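Long-range contact in glycerate dehydrogenase (Bacillus sp. 5mfcol3.1, PDB 6P2I), which probably reduces acyclic imino acids to amino acids with NADPH as hydride donor, as an imine reductase of the D-2-hydroxyacid dehydrogenase family: residues I233-V241 with L255-L266. Sequence-based numbering, arbitrary orientation.
Sequences IDEQALYSV and LTYYKDNPIIGL
Three hydrogen bonds from the 255-266 loop converge on the carboxylate of E235, in the first turn of helix 235-243. T256 N donates to E235 OE1 in a nearly straight bond, 2.8 Å long with an angle of 169° at the hydrogen; E235 OE1 accepts it through its syn lone pair. The other oxygen, E235 OE2, accepts twice, from T256 OG1 at 2.8 Å and from N261 ND2 at 2.9 Å. These two donors lie above opposite faces of the carboxylate plane, which, with the bond at OE1, should restrict rotation of the group. E235 reaches them because CG stands anti to the backbone N (chi1 -162°) and the chain beyond it is extended. N261 is itself positioned by its own loop: ND2 also donates to Y257 O and sits over the centre of the Y257 ring, while OD1 accepts from I263 N, an Asx turn leading into the 3-10 segment 262-265.

In the fold, this contact belongs to the Rossmann-type NADP-binding domain, where helix 235-243 connects the parallel strands 223-226 and 249-252 and the loop runs on to strand 269-271. On the sheet side of the helix, L238 packs on L224 of strand 223-226; beyond the loop, R125 of the second subunit donates to the carbonyl oxygens of I264 and L266.

Apolar packing takes over one turn along the helix. P262 CB lies over one face of the Y239 ring, 3.8 Å from its centroid and 21° off the normal, a CH-pi contact. L266 CD2 approaches Y239 CE1 to 3.7 Å, and I263 bridges the two helix residues, its CG1 beside Y239 and its CD1 3.5 Å from E235 CG. A water joins Y239 OH, at 3.2 Å, to P262 O, to which it donates.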
loop_
_atom_site.group_PDB
_atom_site.type_symbol
_atom_site.label_atom_id
_atom_site.label_comp_id
_atom_site.label_asym_id
_atom_site.label_seq_id
_atom_site.Cartn_x
_atom_site.Cartn_y
_atom_site.Cartn_z
ATOM N N ILE A 233 -18.094 -12.319 -7.653
ATOM C CA ILE A 233 -18.606 -12.283 -6.288
ATOM C C ILE A 233 -20.115 -12.105 -6.335
ATOM O O ILE A 233 -20.633 -11.404 -7.212
ATOM C CB ILE A 233 -17.964 -11.133 -5.482
ATOM C CG1 ILE A 233 -16.438 -11.173 -5.610
ATOM C CG2 ILE A 233 -18.417 -11.178 -4.028
ATOM C CD1 ILE A 233 -15.737 -10.015 -4.906
ATOM N N ASP A 234 -20.818 -12.742 -5.395
ATOM C CA ASP A 234 -22.191 -12.341 -5.108
ATOM C C ASP A 234 -22.136 -10.936 -4.523
ATOM O O ASP A 234 -21.960 -10.765 -3.310
ATOM C CB ASP A 234 -22.867 -13.324 -4.146
ATOM C CG ASP A 234 -24.346 -13.022 -3.920
ATOM O OD1 ASP A 234 -24.759 -11.839 -3.957
ATOM O OD2 ASP A 234 -25.103 -13.987 -3.683
ATOM N N GLU A 235 -22.269 -9.923 -5.381
ATOM C CA GLU A 235 -21.987 -8.557 -4.953
ATOM C C GLU A 235 -23.000 -8.055 -3.937
ATOM O O GLU A 235 -22.643 -7.273 -3.047
ATOM C CB GLU A 235 -21.952 -7.633 -6.162
ATOM C CG GLU A 235 -21.262 -6.323 -5.901
ATOM C CD GLU A 235 -21.157 -5.493 -7.155
ATOM O OE1 GLU A 235 -20.063 -5.496 -7.759
ATOM O OE2 GLU A 235 -22.179 -4.871 -7.540
ATOM N N GLN A 236 -24.259 -8.485 -4.053
ATOM C CA GLN A 236 -25.256 -8.127 -3.053
ATOM C C GLN A 236 -24.900 -8.721 -1.699
ATOM O O GLN A 236 -25.039 -8.055 -0.665
ATOM C CB GLN A 236 -26.644 -8.591 -3.496
ATOM C CG GLN A 236 -27.253 -7.734 -4.588
ATOM C CD GLN A 236 -28.719 -8.034 -4.810
ATOM O OE1 GLN A 236 -29.139 -9.192 -4.788
ATOM N NE2 GLN A 236 -29.511 -6.987 -5.014
ATOM N N ALA A 237 -24.441 -9.974 -1.681
ATOM C CA ALA A 237 -24.018 -10.572 -0.419
ATOM C C ALA A 237 -22.795 -9.859 0.139
ATOM O O ALA A 237 -22.683 -9.672 1.356
ATOM C CB ALA A 237 -23.732 -12.062 -0.601
ATOM N N LEU A 238 -21.872 -9.447 -0.734
ATOM C CA LEU A 238 -20.696 -8.717 -0.270
ATOM C C LEU A 238 -21.094 -7.386 0.349
ATOM O O LEU A 238 -20.536 -6.976 1.375
ATOM C CB LEU A 238 -19.713 -8.508 -1.425
ATOM C CG LEU A 238 -18.403 -7.776 -1.090
ATOM C CD1 LEU A 238 -17.692 -8.426 0.092
ATOM C CD2 LEU A 238 -17.468 -7.696 -2.291
ATOM N N TYR A 239 -22.065 -6.695 -0.257
ATOM C CA TYR A 239 -22.551 -5.452 0.329
ATOM C C TYR A 239 -23.056 -5.676 1.750
ATOM O O TYR A 239 -22.718 -4.916 2.663
ATOM C CB TYR A 239 -23.654 -4.839 -0.537
ATOM C CG TYR A 239 -24.295 -3.657 0.145
ATOM C CD1 TYR A 239 -23.619 -2.447 0.253
ATOM C CD2 TYR A 239 -25.546 -3.765 0.738
ATOM C CE1 TYR A 239 -24.188 -1.366 0.904
ATOM C CE2 TYR A 239 -26.122 -2.690 1.390
ATOM C CZ TYR A 239 -25.436 -1.493 1.471
ATOM O OH TYR A 239 -26.001 -0.416 2.117
ATOM N N SER A 240 -23.868 -6.721 1.952
ATOM C CA SER A 240 -24.399 -7.007 3.281
ATOM C C SER A 240 -23.285 -7.328 4.267
ATOM O O SER A 240 -23.331 -6.902 5.425
ATOM C CB SER A 240 -25.401 -8.161 3.213
ATOM O OG SER A 240 -26.544 -7.791 2.461
ATOM N N VAL A 241 -22.275 -8.080 3.825
ATOM C CA VAL A 241 -21.149 -8.407 4.696
ATOM C C VAL A 241 -20.445 -7.134 5.154
ATOM O O VAL A 241 -20.172 -6.946 6.347
ATOM C CB VAL A 241 -20.185 -9.364 3.974
ATOM C CG1 VAL A 241 -18.831 -9.379 4.657
ATOM C CG2 VAL A 241 -20.771 -10.762 3.946
ATOM N N LEU A 255 -16.558 -3.242 -10.058
ATOM C CA LEU A 255 -17.879 -3.569 -9.539
ATOM C C LEU A 255 -18.742 -3.988 -10.716
ATOM O O LEU A 255 -18.458 -3.627 -11.860
ATOM C CB LEU A 255 -18.549 -2.388 -8.824
ATOM C CG LEU A 255 -17.819 -1.722 -7.662
ATOM C CD1 LEU A 255 -18.644 -0.528 -7.248
ATOM C CD2 LEU A 255 -17.661 -2.685 -6.517
ATOM N N THR A 256 -19.817 -4.739 -10.438
ATOM C CA THR A 256 -20.683 -5.152 -11.548
ATOM C C THR A 256 -21.371 -3.956 -12.198
ATOM O O THR A 256 -21.710 -4.003 -13.387
ATOM C CB THR A 256 -21.724 -6.179 -11.089
ATOM O OG1 THR A 256 -22.662 -5.566 -10.196
ATOM C CG2 THR A 256 -21.058 -7.359 -10.402
ATOM N N TYR A 257 -21.595 -2.888 -11.435
ATOM C CA TYR A 257 -22.057 -1.605 -11.946
ATOM C C TYR A 257 -21.690 -0.549 -10.917
ATOM O O TYR A 257 -21.396 -0.867 -9.764
ATOM C CB TYR A 257 -23.568 -1.606 -12.227
ATOM C CG TYR A 257 -24.431 -1.692 -10.986
ATOM C CD1 TYR A 257 -24.651 -2.909 -10.355
ATOM C CD2 TYR A 257 -25.029 -0.557 -10.449
ATOM C CE1 TYR A 257 -25.440 -2.995 -9.219
ATOM C CE2 TYR A 257 -25.826 -0.633 -9.320
ATOM C CZ TYR A 257 -26.023 -1.852 -8.707
ATOM O OH TYR A 257 -26.811 -1.933 -7.582
ATOM N N TYR A 258 -21.708 0.717 -11.339
ATOM C CA TYR A 258 -21.261 1.804 -10.478
ATOM C C TYR A 258 -22.386 2.761 -10.095
ATOM O O TYR A 258 -22.617 2.973 -8.904
ATOM C CB TYR A 258 -20.105 2.564 -11.143
ATOM C CG TYR A 258 -18.812 1.799 -11.039
ATOM C CD1 TYR A 258 -18.541 0.753 -11.912
ATOM C CD2 TYR A 258 -17.873 2.103 -10.055
ATOM C CE1 TYR A 258 -17.378 0.034 -11.823
ATOM C CE2 TYR A 258 -16.696 1.384 -9.951
ATOM C CZ TYR A 258 -16.453 0.352 -10.840
ATOM O OH TYR A 258 -15.288 -0.370 -10.750
ATOM N N LYS A 259 -23.094 3.341 -11.062
ATOM C CA LYS A 259 -24.128 4.314 -10.721
ATOM C C LYS A 259 -25.157 3.701 -9.777
ATOM O O LYS A 259 -25.728 2.646 -10.063
ATOM C CB LYS A 259 -24.818 4.845 -11.983
ATOM C CG LYS A 259 -25.904 5.872 -11.675
ATOM C CD LYS A 259 -26.344 6.649 -12.905
ATOM C CE LYS A 259 -27.425 7.665 -12.554
ATOM N NZ LYS A 259 -26.950 8.663 -11.558
ATOM N N ASP A 260 -25.355 4.350 -8.629
ATOM C CA ASP A 260 -26.334 3.973 -7.611
ATOM C C ASP A 260 -26.035 2.625 -6.958
ATOM O O ASP A 260 -26.902 2.077 -6.263
ATOM C CB ASP A 260 -27.763 3.967 -8.172
ATOM C CG ASP A 260 -28.243 5.351 -8.565
ATOM O OD1 ASP A 260 -27.779 6.337 -7.950
ATOM O OD2 ASP A 260 -29.080 5.453 -9.489
ATOM N N ASN A 261 -24.840 2.081 -7.146
ATOM C CA ASN A 261 -24.469 0.846 -6.466
ATOM C C ASN A 261 -24.297 1.135 -4.981
ATOM O O ASN A 261 -23.496 2.007 -4.620
ATOM C CB ASN A 261 -23.188 0.259 -7.052
ATOM C CG ASN A 261 -22.917 -1.164 -6.576
ATOM O OD1 ASN A 261 -23.078 -1.486 -5.395
ATOM N ND2 ASN A 261 -22.483 -2.019 -7.494
ATOM N N PRO A 262 -25.025 0.448 -4.097
ATOM C CA PRO A 262 -24.930 0.752 -2.659
ATOM C C PRO A 262 -23.529 0.606 -2.088
ATOM O O PRO A 262 -23.232 1.223 -1.054
ATOM C CB PRO A 262 -25.899 -0.255 -2.024
ATOM C CG PRO A 262 -26.842 -0.627 -3.130
ATOM C CD PRO A 262 -26.026 -0.596 -4.383
ATOM N N ILE A 263 -22.659 -0.188 -2.716
ATOM C CA ILE A 263 -21.292 -0.317 -2.214
ATOM C C ILE A 263 -20.579 1.031 -2.221
ATOM O O ILE A 263 -19.707 1.285 -1.377
ATOM C CB ILE A 263 -20.540 -1.380 -3.038
ATOM C CG1 ILE A 263 -21.120 -2.765 -2.744
ATOM C CG2 ILE A 263 -19.031 -1.338 -2.768
ATOM C CD1 ILE A 263 -20.465 -3.876 -3.511
ATOM N N ILE A 264 -20.962 1.929 -3.136
ATOM C CA ILE A 264 -20.375 3.269 -3.189
ATOM C C ILE A 264 -20.626 4.054 -1.904
ATOM O O ILE A 264 -19.892 5.004 -1.604
ATOM C CB ILE A 264 -20.905 4.017 -4.441
ATOM C CG1 ILE A 264 -19.936 3.839 -5.606
ATOM C CG2 ILE A 264 -21.144 5.494 -4.187
ATOM C CD1 ILE A 264 -19.822 2.438 -6.062
ATOM N N GLY A 265 -21.616 3.651 -1.109
ATOM C CA GLY A 265 -21.932 4.294 0.147
ATOM C C GLY A 265 -21.145 3.813 1.348
ATOM O O GLY A 265 -21.263 4.398 2.432
ATOM N N LEU A 266 -20.335 2.772 1.191
ATOM C CA LEU A 266 -19.660 2.131 2.314
ATOM C C LEU A 266 -18.364 2.844 2.678
ATOM O O LEU A 266 -17.592 3.250 1.804
ATOM C CB LEU A 266 -19.343 0.674 1.988
ATOM C CG LEU A 266 -20.505 -0.280 1.739
ATOM C CD1 LEU A 266 -19.965 -1.581 1.155
ATOM C CD2 LEU A 266 -21.254 -0.531 3.026
HETATM O O HOH W 1 -24.938 2.389 0.975
#